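Local structure of TRAP dicarboxylate transporter-DctP subunit (Desulfovibrio desulfuricans subsp. desulfuricans, 4NHB) at residues A[77-82]-A[94-99]; A[34-39]-A[236-241]; A[42-47]-A[66-71]. The protein binds sn-glycerol-3-phosphate and probably delivers it, as a periplasmic solute-binding protein, to a TRAP-type membrane transporter. All coordinates share one frame; numbering follows the deposited sequence.

All three contacts belong to the region around the bound sn-glycerol-3-phosphate. Contacts 1 and 2 both touch the ligand, and their centres lie about 12 Å apart. They also touch each other: Gln95 NE2 packs on Met36 SD at 3.3 Å. Contact 3 stands behind contact 2, its centre about 6 Å away. Glu43 OE2 of contact 3 probably hydrogen-bonds to His238 ND1 of contact 2, at 2.5 Å, while the other ring nitrogen of His238 holds the ligand. Glu43 is thus a second-shell residue; Thr44 of the same contact has its side chain about 11 Å from the ligand. Contacts 1 and 3 do not touch, with nearest atoms about 5 Å apart.

Contact 1 of 3, residues A[77-82]-A[94-99]; sequences AYIAAT and TQTSAL. With G3P (sn-glycerol-3-phosphate), chain P.
Part of the sn-glycerol-3-phosphate pocket, the 3-10 segment 94-98 that follows strand 89-92, is tied here to helix 75-84 through Ile79. The contact is small, buried and apolar, and no hydrogen bond crosses it. Ile79 carries one side of it almost alone. Its CG1 is anti to the carbonyl carbon and its chain is extended beyond, which puts CD1 against Gln95 CB at 3.8 Å. The two side chains cross at about a right angle. Ile79 CD1 also lies near Thr96 CG2, a looser approach. The other branch of Ile79, CG2, meets Leu99 CD1 at 4.2 Å.

In this periplasmic binding-protein fold, the turn after the strand presents its first residues to the solute. Thr94 N donates to O1 of the ligand at 3.1 Å, with a nearly straight N-H...O angle of 161°. Thr94 OG1 turns to Glu107, another ligand-binding residue. Gln95 is bent at chi2 (81°), and the bend brings its amide from the Ile79 side round to the ligand. Gln95 NE2 makes a weak bond to ligand O2 at 3.4 Å; its stronger partner is the carboxylate of Glu75, the main restraint on the amide. Gln95 OE1 has a weak bond to Gly93 N, and together these partners probably limit the rotation of the amide.

The turn is also braced from within. Thr94 O accepts from Ser97 N and from Ser97 OG, the latter at 2.6 Å and with a C=O...O angle of 177°. Thr96 OG1 ties the turn outward, to Tyr241 OH of strand 235-243 and to Gly93 O. On the helix, Thr82 OG1 and Thr82 N reach Tyr78 O from opposite faces of its plane.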
ATOM      1  N   ALA A  77       9.442 -12.821   1.123  1.00 12.27           N
ATOM      2  CA  ALA A  77      10.284 -13.520   0.154  1.00  9.77           C
ATOM      3  C   ALA A  77      10.635 -12.705  -1.070  1.00 11.78           C
ATOM      4  O   ALA A  77      11.781 -12.699  -1.486  1.00 13.10           O
ATOM      5  CB  ALA A  77       9.648 -14.811  -0.286  1.00 11.50           C
ATOM      6  N   TYR A  78       9.664 -12.024  -1.672  1.00 10.29           N
ATOM      7  CA  TYR A  78       9.999 -11.370  -2.927  1.00  6.04           C
ATOM      8  C   TYR A  78      10.790 -10.082  -2.648  1.00 10.45           C
ATOM      9  O   TYR A  78      11.577  -9.697  -3.490  1.00 11.26           O
ATOM     10  CB  TYR A  78       8.791 -11.184  -3.882  1.00  8.69           C
ATOM     11  CG  TYR A  78       7.714 -10.165  -3.505  1.00 10.87           C
ATOM     12  CD1 TYR A  78       7.999  -8.807  -3.411  1.00  9.62           C
ATOM     13  CD2 TYR A  78       6.420 -10.574  -3.282  1.00  7.42           C
ATOM     14  CE1 TYR A  78       7.020  -7.893  -3.091  1.00  6.75           C
ATOM     15  CE2 TYR A  78       5.403  -9.670  -2.993  1.00  7.88           C
ATOM     16  CZ  TYR A  78       5.692  -8.331  -2.915  1.00  7.11           C
ATOM     17  OH  TYR A  78       4.655  -7.440  -2.630  1.00  8.87           O
ATOM     18  N   ILE A  79      10.607  -9.452  -1.476  1.00  5.90           N
ATOM     19  CA  ILE A  79      11.447  -8.286  -1.114  1.00  7.20           C
ATOM     20  C   ILE A  79      12.912  -8.764  -1.059  1.00 12.92           C
ATOM     21  O   ILE A  79      13.807  -8.223  -1.719  1.00 13.22           O
ATOM     22  CB  ILE A  79      10.999  -7.635   0.222  1.00  8.21           C
ATOM     23  CG1 ILE A  79       9.711  -6.834  -0.009  1.00 13.90           C
ATOM     24  CG2 ILE A  79      12.086  -6.717   0.760  1.00 11.86           C
ATOM     25  CD1 ILE A  79       8.833  -6.550   1.249  1.00  8.35           C
ATOM     26  N   ALA A  80      13.118  -9.869  -0.358  1.00 12.41           N
ATOM     27  CA  ALA A  80      14.457 -10.431  -0.189  1.00 14.02           C
ATOM     28  C   ALA A  80      15.025 -10.803  -1.531  1.00 13.83           C
ATOM     29  O   ALA A  80      16.185 -10.540  -1.787  1.00 13.93           O
ATOM     30  CB  ALA A  80      14.397 -11.660   0.716  1.00 13.49           C
ATOM     31  N   ALA A  81      14.211 -11.408  -2.398  1.00 16.52           N
ATOM     32  CA  ALA A  81      14.687 -11.784  -3.724  1.00 18.11           C
ATOM     33  C   ALA A  81      15.054 -10.556  -4.541  1.00 19.49           C
ATOM     34  O   ALA A  81      15.953 -10.621  -5.401  1.00 16.66           O
ATOM     35  CB  ALA A  81      13.652 -12.598  -4.470  1.00 17.18           C
ATOM     36  N   THR A  82      14.364  -9.441  -4.299  1.00  9.38           N
ATOM     37  CA  THR A  82      14.649  -8.258  -5.086  1.00 10.49           C
ATOM     38  C   THR A  82      15.922  -7.624  -4.541  1.00 12.47           C
ATOM     39  O   THR A  82      16.724  -7.097  -5.311  1.00 12.87           O
ATOM     40  CB  THR A  82      13.501  -7.241  -5.119  1.00 13.30           C
ATOM     41  OG1 THR A  82      12.265  -7.880  -5.503  1.00 15.39           O
ATOM     42  CG2 THR A  82      13.803  -6.161  -6.134  1.00 12.64           C
ATOM     43  N   THR A  94       4.280  -0.690   2.986  1.00  7.28           N
ATOM     44  CA  THR A  94       5.029  -0.400   4.209  1.00  9.75           C
ATOM     45  C   THR A  94       5.644  -1.654   4.859  1.00 12.23           C
ATOM     46  O   THR A  94       6.172  -1.598   6.000  1.00 10.37           O
ATOM     47  CB  THR A  94       4.156   0.317   5.232  1.00 12.02           C
ATOM     48  OG1 THR A  94       2.974  -0.467   5.435  1.00  7.34           O
ATOM     49  CG2 THR A  94       3.794   1.756   4.762  1.00 12.16           C
ATOM     50  N   GLN A  95       5.553  -2.782   4.150  1.00  8.64           N
ATOM     51  CA  GLN A  95       6.327  -3.978   4.465  1.00 10.02           C
ATOM     52  C   GLN A  95       7.821  -3.620   4.560  1.00 13.79           C
ATOM     53  O   GLN A  95       8.580  -4.192   5.331  1.00 13.50           O
ATOM     54  CB  GLN A  95       6.108  -5.050   3.394  1.00  7.17           C
ATOM     55  CG  GLN A  95       4.677  -5.702   3.347  1.00 10.15           C
ATOM     56  CD  GLN A  95       3.637  -4.851   2.588  1.00  6.91           C
ATOM     57  OE1 GLN A  95       3.843  -3.657   2.318  1.00  6.59           O
ATOM     58  NE2 GLN A  95       2.528  -5.470   2.242  1.00  5.66           N
ATOM     59  N   THR A  96       8.242  -2.650   3.762  1.00  9.63           N
ATOM     60  CA  THR A  96       9.649  -2.272   3.737  1.00  9.13           C
ATOM     61  C   THR A  96      10.026  -1.458   4.949  1.00 10.44           C
ATOM     62  O   THR A  96      11.204  -1.105   5.122  1.00 15.68           O
ATOM     63  CB  THR A  96       9.993  -1.459   2.466  1.00 13.66           C
ATOM     64  OG1 THR A  96       9.186  -0.290   2.462  1.00 13.70           O
ATOM     65  CG2 THR A  96       9.710  -2.258   1.198  1.00  6.75           C
ATOM     66  N   SER A  97       9.051  -1.155   5.809  1.00 11.50           N
ATOM     67  CA  SER A  97       9.365  -0.617   7.126  1.00  8.50           C
ATOM     68  C   SER A  97      10.253  -1.559   7.947  1.00 20.10           C
ATOM     69  O   SER A  97      10.851  -1.121   8.910  1.00 16.24           O
ATOM     70  CB  SER A  97       8.094  -0.250   7.915  1.00 16.22           C
ATOM     71  OG  SER A  97       7.339  -1.385   8.294  1.00 11.45           O
ATOM     72  N   ALA A  98      10.361  -2.827   7.552  1.00 14.36           N
ATOM     73  CA  ALA A  98      11.222  -3.787   8.252  1.00 18.33           C
ATOM     74  C   ALA A  98      12.677  -3.430   8.091  1.00 21.69           C
ATOM     75  O   ALA A  98      13.516  -3.788   8.931  1.00 20.97           O
ATOM     76  CB  ALA A  98      11.011  -5.224   7.712  1.00 15.19           C
ATOM     77  N   LEU A  99      12.967  -2.778   6.971  1.00 13.58           N
ATOM     78  CA  LEU A  99      14.301  -2.342   6.608  1.00 16.27           C
ATOM     79  C   LEU A  99      14.609  -0.894   6.934  1.00 23.17           C
ATOM     80  O   LEU A  99      15.767  -0.481   6.877  1.00 23.19           O
ATOM     81  CB  LEU A  99      14.453  -2.479   5.117  1.00 16.37           C
ATOM     82  CG  LEU A  99      13.963  -3.806   4.541  1.00 18.10           C
ATOM     83  CD1 LEU A  99      14.031  -3.761   3.049  1.00 22.33           C
ATOM     84  CD2 LEU A  99      14.805  -4.908   5.081  1.00 22.24           C
TER
HETATM   85  O1  G3P P 414       1.277  -1.168   2.541  1.00  8.17           O
HETATM   86  C1  G3P P 414       0.957  -2.167   3.464  1.00  5.69           C
HETATM   87  C2  G3P P 414      -0.326  -2.889   3.033  1.00  9.61           C
HETATM   88  O2  G3P P 414      -0.135  -3.443   1.760  1.00  7.84           O
HETATM   89  C3  G3P P 414      -0.651  -3.999   4.045  1.00  5.07           C
HETATM   90  O1P G3P P 414      -2.021  -4.240   4.029  1.00  6.91           O
HETATM   91  O4P G3P P 414      -2.222  -5.121   1.768  1.00  8.98           O
HETATM   92  O2P G3P P 414      -1.774  -6.734   3.685  1.00  4.76           O
HETATM   93  O3P G3P P 414      -4.028  -5.696   3.438  1.00  7.17           O
HETATM   94  P   G3P P 414      -2.533  -5.532   3.179  1.00  5.82           P

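Contact 2 of 3, residues A[34-39]-A[236-241]; sequences AGMKPE and VIHSLY. With G3P (sn-glycerol-3-phosphate), chain P.
The loop 34-39, between strand 30-34 and helix 42-57, faces strand 235-243, with no hydrogen bond between the two segments. Strands 30-34 and 235-243 belong to one mixed sheet, and the two segments line the solute pocket of this family 7 binding protein. Three buried side chains, Met36, Lys37 and His238, make the contact.

Met36 SD sits 3.7 Å from His238 CE1. The sulfur lies 4.8 Å from the ring centroid and comes obliquely, 72° off the ring normal. The two side chains cross at about a right angle. A bend at chi3 (-73°) then carries Met36 CE to the phosphate, 3.6 Å from ligand O4P.

Lys37 passes beside the same ring corner. Its CE is 4.3 Å from His238 CE1, again at an oblique approach. Lys37 NZ hydrogen-bonds to ligand O4P at 2.7 Å and also forms a salt bridge with Asp215. Phe194 adds a cation-pi contact. The ammonium group has two anionic partners, the phosphate and Asp215, which would be expected to stabilise its positive charge.

His238 meets the glycerol part of the ligand rather than the phosphate. Ligand O2 lies at the ring edge, near its plane. The other ring nitrogen, ND1, is anchored by Glu43, which should fix the rotation of the imidazole. Glu43 also accepts from Met36 N, so one carboxylate positions both the loop and the histidine. Val236 CG1 packs more loosely against ligand O1. His238 NE2 and ligand O2 are hydrogen-bonded at 2.7 Å, and NE2 makes a second, weak bond to ligand O1 at 3.2 Å.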
ATOM      1  N   ALA A  34       7.764  -8.753  -9.071  1.00 10.62           N
ATOM      2  CA  ALA A  34       6.776  -9.474  -8.286  1.00 10.31           C
ATOM      3  C   ALA A  34       5.900  -8.511  -7.526  1.00  9.44           C
ATOM      4  O   ALA A  34       6.322  -7.417  -7.162  1.00  9.16           O
ATOM      5  CB  ALA A  34       7.458 -10.392  -7.311  1.00  8.31           C
ATOM      6  N   GLY A  35       4.677  -8.949  -7.270  1.00  8.61           N
ATOM      7  CA  GLY A  35       3.758  -8.224  -6.417  1.00 11.91           C
ATOM      8  C   GLY A  35       2.859  -9.139  -5.633  1.00 10.55           C
ATOM      9  O   GLY A  35       3.034 -10.361  -5.665  1.00 11.04           O
ATOM     10  N   MET A  36       1.882  -8.538  -4.956  1.00  7.24           N
ATOM     11  CA  MET A  36       1.162  -9.215  -3.884  1.00 10.69           C
ATOM     12  C   MET A  36      -0.325  -9.129  -4.094  1.00 11.55           C
ATOM     13  O   MET A  36      -1.086  -9.644  -3.264  1.00 11.03           O
ATOM     14  CB  MET A  36       1.522  -8.612  -2.505  1.00  2.84           C
ATOM     15  CG  MET A  36       1.112  -7.164  -2.353  1.00  5.14           C
ATOM     16  SD  MET A  36       1.447  -6.507  -0.664  1.00 12.02           S
ATOM     17  CE  MET A  36       0.165  -7.349   0.270  1.00 18.33           C
ATOM     18  N   LYS A  37      -0.744  -8.510  -5.208  1.00  4.40           N
ATOM     19  CA  LYS A  37      -2.166  -8.241  -5.430  1.00  5.46           C
ATOM     20  C   LYS A  37      -2.720  -8.933  -6.682  1.00  8.34           C
ATOM     21  O   LYS A  37      -1.985  -9.276  -7.614  1.00  8.95           O
ATOM     22  CB  LYS A  37      -2.479  -6.726  -5.463  1.00  6.50           C
ATOM     23  CG  LYS A  37      -2.124  -5.937  -4.212  1.00  6.96           C
ATOM     24  CD  LYS A  37      -2.890  -6.438  -2.957  1.00  5.89           C
ATOM     25  CE  LYS A  37      -2.466  -5.662  -1.704  1.00  5.89           C
ATOM     26  NZ  LYS A  37      -3.362  -5.937  -0.528  1.00  7.64           N
ATOM     27  N   PRO A  38      -4.029  -9.197  -6.693  1.00  9.89           N
ATOM     28  CA  PRO A  38      -4.627  -9.791  -7.886  1.00  6.54           C
ATOM     29  C   PRO A  38      -4.748  -8.800  -9.078  1.00  7.13           C
ATOM     30  O   PRO A  38      -4.570  -7.579  -8.964  1.00 10.31           O
ATOM     31  CB  PRO A  38      -5.989 -10.257  -7.395  1.00 14.22           C
ATOM     32  CG  PRO A  38      -6.284  -9.356  -6.309  1.00 15.27           C
ATOM     33  CD  PRO A  38      -5.009  -9.022  -5.615  1.00  9.67           C
ATOM     34  N   GLU A  39      -5.034  -9.364 -10.240  1.00 16.68           N
ATOM     35  CA  GLU A  39      -5.335  -8.578 -11.431  1.00 18.83           C
ATOM     36  C   GLU A  39      -6.521  -7.682 -11.132  1.00 17.54           C
ATOM     37  O   GLU A  39      -7.367  -8.038 -10.328  1.00 15.50           O
ATOM     38  CB  GLU A  39      -5.653  -9.505 -12.593  1.00 14.10           C
ATOM     39  CG  GLU A  39      -4.468 -10.305 -13.056  1.00 19.86           C
ATOM     40  CD  GLU A  39      -3.471  -9.459 -13.828  1.00 21.19           C
ATOM     41  OE1 GLU A  39      -3.872  -8.389 -14.325  1.00 24.18           O
ATOM     42  OE2 GLU A  39      -2.293  -9.848 -13.914  1.00 19.52           O
ATOM     43  N   VAL A 236      -3.584   3.352   2.050  1.00  5.42           N
ATOM     44  CA  VAL A 236      -2.543   2.481   1.597  1.00  4.17           C
ATOM     45  C   VAL A 236      -1.770   3.103   0.433  1.00  7.01           C
ATOM     46  O   VAL A 236      -2.339   3.554  -0.555  1.00  5.69           O
ATOM     47  CB  VAL A 236      -3.100   1.066   1.215  1.00  7.56           C
ATOM     48  CG1 VAL A 236      -2.001   0.097   0.719  1.00  3.89           C
ATOM     49  CG2 VAL A 236      -3.836   0.457   2.397  1.00 11.22           C
ATOM     50  N   ILE A 237      -0.452   3.124   0.597  1.00  3.98           N
ATOM     51  CA  ILE A 237       0.472   3.649  -0.412  1.00  9.75           C
ATOM     52  C   ILE A 237       1.482   2.556  -0.756  1.00 10.83           C
ATOM     53  O   ILE A 237       2.159   2.028   0.132  1.00 10.34           O
ATOM     54  CB  ILE A 237       1.236   4.857   0.139  1.00 12.63           C
ATOM     55  CG1 ILE A 237       0.278   6.031   0.427  1.00  9.93           C
ATOM     56  CG2 ILE A 237       2.366   5.274  -0.818  1.00 13.18           C
ATOM     57  CD1 ILE A 237      -0.314   6.706  -0.831  1.00  8.99           C
ATOM     58  N   HIS A 238       1.578   2.179  -2.031  1.00  6.88           N
ATOM     59  CA  HIS A 238       2.650   1.277  -2.473  1.00  9.19           C
ATOM     60  C   HIS A 238       3.648   1.943  -3.421  1.00  5.99           C
ATOM     61  O   HIS A 238       3.455   3.078  -3.842  1.00  6.33           O
ATOM     62  CB  HIS A 238       2.036   0.053  -3.128  1.00 13.04           C
ATOM     63  CG  HIS A 238       1.516  -0.948  -2.153  1.00  6.67           C
ATOM     64  ND1 HIS A 238       1.350  -2.271  -2.487  1.00 11.23           N
ATOM     65  CD2 HIS A 238       1.133  -0.832  -0.852  1.00  4.42           C
ATOM     66  CE1 HIS A 238       0.879  -2.935  -1.443  1.00  7.41           C
ATOM     67  NE2 HIS A 238       0.722  -2.086  -0.443  1.00  4.83           N
ATOM     68  N   SER A 239       4.712   1.228  -3.758  1.00  4.60           N
ATOM     69  CA  SER A 239       5.753   1.716  -4.668  1.00  7.87           C
ATOM     70  C   SER A 239       6.256   0.622  -5.541  1.00  7.64           C
ATOM     71  O   SER A 239       6.145  -0.548  -5.208  1.00  7.98           O
ATOM     72  CB  SER A 239       6.962   2.277  -3.920  1.00  6.01           C
ATOM     73  OG  SER A 239       6.545   3.213  -2.972  1.00 11.65           O
ATOM     74  N   LEU A 240       6.830   1.008  -6.667  1.00  9.87           N
ATOM     75  CA  LEU A 240       7.657   0.097  -7.437  1.00  4.50           C
ATOM     76  C   LEU A 240       9.091   0.269  -6.938  1.00 12.60           C
ATOM     77  O   LEU A 240       9.617   1.397  -6.864  1.00 12.52           O
ATOM     78  CB  LEU A 240       7.591   0.380  -8.943  1.00 11.58           C
ATOM     79  CG  LEU A 240       6.201   0.380  -9.595  1.00 10.60           C
ATOM     80  CD1 LEU A 240       6.356   0.650 -11.085  1.00 13.40           C
ATOM     81  CD2 LEU A 240       5.462  -0.933  -9.351  1.00 12.06           C
ATOM     82  N   TYR A 241       9.693  -0.840  -6.538  1.00  8.33           N
ATOM     83  CA  TYR A 241      11.069  -0.812  -6.038  1.00  4.67           C
ATOM     84  C   TYR A 241      11.959  -1.492  -7.040  1.00  9.18           C
ATOM     85  O   TYR A 241      11.534  -2.453  -7.668  1.00 10.46           O
ATOM     86  CB  TYR A 241      11.149  -1.558  -4.731  1.00  6.51           C
ATOM     87  CG  TYR A 241      10.437  -0.913  -3.550  1.00  9.19           C
ATOM     88  CD1 TYR A 241       9.096  -1.160  -3.299  1.00  9.22           C
ATOM     89  CD2 TYR A 241      11.118  -0.066  -2.678  1.00  9.12           C
ATOM     90  CE1 TYR A 241       8.452  -0.584  -2.214  1.00 12.34           C
ATOM     91  CE2 TYR A 241      10.492   0.512  -1.613  1.00 11.55           C
ATOM     92  CZ  TYR A 241       9.173   0.267  -1.361  1.00  9.05           C
ATOM     93  OH  TYR A 241       8.560   0.842  -0.243  1.00  7.64           O
TER
HETATM   94  O1  G3P P 414       1.277  -1.168   2.541  1.00  8.17           O
HETATM   95  C1  G3P P 414       0.957  -2.167   3.464  1.00  5.69           C
HETATM   96  C2  G3P P 414      -0.326  -2.889   3.033  1.00  9.61           C
HETATM   97  O2  G3P P 414      -0.135  -3.443   1.760  1.00  7.84           O
HETATM   98  C3  G3P P 414      -0.651  -3.999   4.045  1.00  5.07           C
HETATM   99  O1P G3P P 414      -2.021  -4.240   4.029  1.00  6.91           O
HETATM  100  O4P G3P P 414      -2.222  -5.121   1.768  1.00  8.98           O
HETATM  101  O2P G3P P 414      -1.774  -6.734   3.685  1.00  4.76           O
HETATM  102  O3P G3P P 414      -4.028  -5.696   3.438  1.00  7.17           O
HETATM  103  P   G3P P 414      -2.533  -5.532   3.179  1.00  5.82           P

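Contact 3 of 3, residues A[42-47]-A[66-71]; sequences PETIGM and VFPNSQ
Met47 reaches from helix 42-57 to Val66 near the end of strand 63-67. Its CB already touches Val66 CG1, at 4.0 Å. CG is anti to the carbonyl carbon (chi1 -68°), and SD continues the extended chain. A bend at chi3 (79°) then folds the methyl back onto the valine: Met47 CE meets Val66 CG1 at 3.7 Å. One methyl group of Val66 is therefore touched by both the root and the tip of Met47. The other, CG2, lies near Met47 O.

One turn earlier, Thr44 crosses Pro68 at about a right angle. Thr44 CG2 touches Pro68 CB at 3.8 Å. Thr44 OG1 also lies by Pro68 CB and hydrogen-bonds to Pro38 O, in the loop before the helix. Pro68 opens a type I' beta turn that ends at Gln71, closed by Gln71 N to Pro68 O.

The contact joins the helix and second strand of the beta-alpha-beta unit formed by strand 30-34, helix 42-57 and strand 63-67. Met47 also touches Met33 and Ala91, on strands 30-34 and 89-92, while Pro42 and Ile45 pack on helix 252-286.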
ATOM      1  N   PRO A  42      -5.252  -1.916  -7.991  1.00 16.85           N
ATOM      2  CA  PRO A  42      -4.356  -0.838  -8.434  1.00 12.09           C
ATOM      3  C   PRO A  42      -2.870  -1.146  -8.452  1.00 11.19           C
ATOM      4  O   PRO A  42      -2.248  -0.666  -9.397  1.00 16.43           O
ATOM      5  CB  PRO A  42      -4.673   0.323  -7.494  1.00 15.95           C
ATOM      6  CG  PRO A  42      -6.125   0.061  -7.047  1.00 18.87           C
ATOM      7  CD  PRO A  42      -6.278  -1.456  -7.038  1.00 17.94           C
ATOM      8  N   GLU A  43      -2.323  -1.935  -7.516  1.00 10.21           N
ATOM      9  CA  GLU A  43      -0.891  -2.268  -7.549  1.00 10.84           C
ATOM     10  C   GLU A  43      -0.544  -2.961  -8.869  1.00 14.97           C
ATOM     11  O   GLU A  43       0.367  -2.547  -9.613  1.00 11.48           O
ATOM     12  CB  GLU A  43      -0.505  -3.127  -6.354  1.00 15.62           C
ATOM     13  CG  GLU A  43       0.997  -3.386  -6.269  1.00 12.70           C
ATOM     14  CD  GLU A  43       1.360  -4.451  -5.258  1.00 17.67           C
ATOM     15  OE1 GLU A  43       1.345  -5.676  -5.563  1.00 14.07           O
ATOM     16  OE2 GLU A  43       1.751  -4.055  -4.165  1.00 17.71           O
ATOM     17  N   THR A  44      -1.334  -3.966  -9.198  1.00 12.50           N
ATOM     18  CA  THR A  44      -1.103  -4.787 -10.361  1.00 10.17           C
ATOM     19  C   THR A  44      -1.295  -4.031 -11.676  1.00 10.64           C
ATOM     20  O   THR A  44      -0.517  -4.204 -12.604  1.00  9.11           O
ATOM     21  CB  THR A  44      -2.025  -5.978 -10.317  1.00 14.44           C
ATOM     22  OG1 THR A  44      -1.869  -6.621  -9.046  1.00 11.61           O
ATOM     23  CG2 THR A  44      -1.688  -6.953 -11.419  1.00 15.92           C
ATOM     24  N   ILE A  45      -2.363  -3.247 -11.761  1.00 13.47           N
ATOM     25  CA  ILE A  45      -2.568  -2.344 -12.892  1.00 16.93           C
ATOM     26  C   ILE A  45      -1.331  -1.444 -13.081  1.00 13.23           C
ATOM     27  O   ILE A  45      -0.829  -1.271 -14.187  1.00 21.49           O
ATOM     28  CB  ILE A  45      -3.791  -1.455 -12.645  1.00 23.91           C
ATOM     29  CG1 ILE A  45      -5.057  -2.313 -12.520  1.00 23.78           C
ATOM     30  CG2 ILE A  45      -3.914  -0.425 -13.773  1.00 24.25           C
ATOM     31  CD1 ILE A  45      -6.259  -1.557 -11.945  1.00 15.56           C
ATOM     32  N   GLY A  46      -0.846  -0.894 -11.974  1.00 12.54           N
ATOM     33  CA  GLY A  46       0.364  -0.102 -11.946  1.00 16.58           C
ATOM     34  C   GLY A  46       1.565  -0.793 -12.550  1.00 11.81           C
ATOM     35  O   GLY A  46       2.284  -0.202 -13.351  1.00 11.60           O
ATOM     36  N   MET A  47       1.783  -2.038 -12.155  1.00  6.27           N
ATOM     37  CA  MET A  47       2.899  -2.850 -12.622  1.00  9.51           C
ATOM     38  C   MET A  47       2.875  -3.038 -14.118  1.00 10.23           C
ATOM     39  O   MET A  47       3.901  -2.870 -14.806  1.00 16.46           O
ATOM     40  CB  MET A  47       2.805  -4.223 -11.935  1.00 13.05           C
ATOM     41  CG  MET A  47       3.069  -4.117 -10.426  1.00 17.48           C
ATOM     42  SD  MET A  47       2.538  -5.577  -9.493  1.00 16.58           S
ATOM     43  CE  MET A  47       3.927  -6.576  -9.911  1.00 10.86           C
ATOM     44  N   VAL A  66       5.541  -9.574 -15.274  1.00 12.32           N
ATOM     45  CA  VAL A  66       4.829  -9.225 -14.064  1.00 15.17           C
ATOM     46  C   VAL A  66       4.300 -10.469 -13.397  1.00 15.32           C
ATOM     47  O   VAL A  66       3.601 -11.258 -14.018  1.00 15.60           O
ATOM     48  CB  VAL A  66       3.671  -8.269 -14.381  1.00 14.44           C
ATOM     49  CG1 VAL A  66       2.811  -8.067 -13.144  1.00 13.29           C
ATOM     50  CG2 VAL A  66       4.247  -6.967 -14.922  1.00 21.88           C
ATOM     51  N   PHE A  67       4.681 -10.656 -12.133  1.00 11.67           N
ATOM     52  CA  PHE A  67       4.209 -11.778 -11.316  1.00  7.08           C
ATOM     53  C   PHE A  67       3.394 -11.330 -10.115  1.00 11.03           C
ATOM     54  O   PHE A  67       3.916 -11.206  -9.009  1.00  9.82           O
ATOM     55  CB  PHE A  67       5.405 -12.574 -10.806  1.00 10.72           C
ATOM     56  CG  PHE A  67       6.286 -13.139 -11.916  1.00 12.43           C
ATOM     57  CD1 PHE A  67       7.303 -12.382 -12.469  1.00 11.72           C
ATOM     58  CD2 PHE A  67       6.075 -14.425 -12.398  1.00 18.04           C
ATOM     59  CE1 PHE A  67       8.081 -12.892 -13.462  1.00 16.46           C
ATOM     60  CE2 PHE A  67       6.860 -14.943 -13.374  1.00 18.59           C
ATOM     61  CZ  PHE A  67       7.860 -14.200 -13.914  1.00 13.39           C
ATOM     62  N   PRO A  68       2.102 -11.066 -10.318  1.00 10.39           N
ATOM     63  CA  PRO A  68       1.302 -10.535  -9.215  1.00 14.04           C
ATOM     64  C   PRO A  68       0.796 -11.590  -8.262  1.00  9.30           C
ATOM     65  O   PRO A  68       1.103 -12.775  -8.385  1.00 12.94           O
ATOM     66  CB  PRO A  68       0.083  -9.965  -9.948  1.00 11.43           C
ATOM     67  CG  PRO A  68      -0.101 -10.884 -11.034  1.00 16.66           C
ATOM     68  CD  PRO A  68       1.249 -11.409 -11.457  1.00 20.30           C
ATOM     69  N   ASN A  69      -0.009 -11.142  -7.308  1.00 11.37           N
ATOM     70  CA  ASN A  69      -0.754 -12.045  -6.435  1.00  7.24           C
ATOM     71  C   ASN A  69       0.165 -13.076  -5.724  1.00 13.49           C
ATOM     72  O   ASN A  69      -0.150 -14.269  -5.599  1.00 11.84           O
ATOM     73  CB  ASN A  69      -1.858 -12.712  -7.258  1.00 13.23           C
ATOM     74  CG  ASN A  69      -2.983 -13.217  -6.391  1.00 14.83           C
ATOM     75  OD1 ASN A  69      -3.180 -12.744  -5.265  1.00 14.83           O
ATOM     76  ND2 ASN A  69      -3.684 -14.226  -6.877  1.00 21.69           N
ATOM     77  N   SER A  70       1.325 -12.602  -5.273  1.00 14.69           N
ATOM     78  CA  SER A  70       2.280 -13.437  -4.576  1.00 13.70           C
ATOM     79  C   SER A  70       2.720 -14.687  -5.379  1.00 14.26           C
ATOM     80  O   SER A  70       3.200 -15.654  -4.817  1.00 13.26           O
ATOM     81  CB  SER A  70       1.721 -13.822  -3.201  1.00 20.54           C
ATOM     82  OG  SER A  70       1.641 -12.671  -2.371  1.00 26.03           O
ATOM     83  N   GLN A  71       2.612 -14.631  -6.699  1.00 12.34           N
ATOM     84  CA  GLN A  71       3.137 -15.708  -7.564  1.00 13.05           C
ATOM     85  C   GLN A  71       4.607 -16.071  -7.360  1.00 15.47           C
ATOM     86  O   GLN A  71       4.990 -17.212  -7.596  1.00 16.15           O
ATOM     87  CB  GLN A  71       2.912 -15.392  -9.026  1.00 17.13           C
ATOM     88  CG  GLN A  71       1.542 -15.794  -9.527  1.00 23.80           C
ATOM     89  CD  GLN A  71       1.258 -15.227 -10.899  1.00 30.85           C
ATOM     90  OE1 GLN A  71       2.164 -15.056 -11.719  1.00 25.96           O
ATOM     91  NE2 GLN A  71      -0.009 -14.912 -11.154  1.00 44.80           N
TER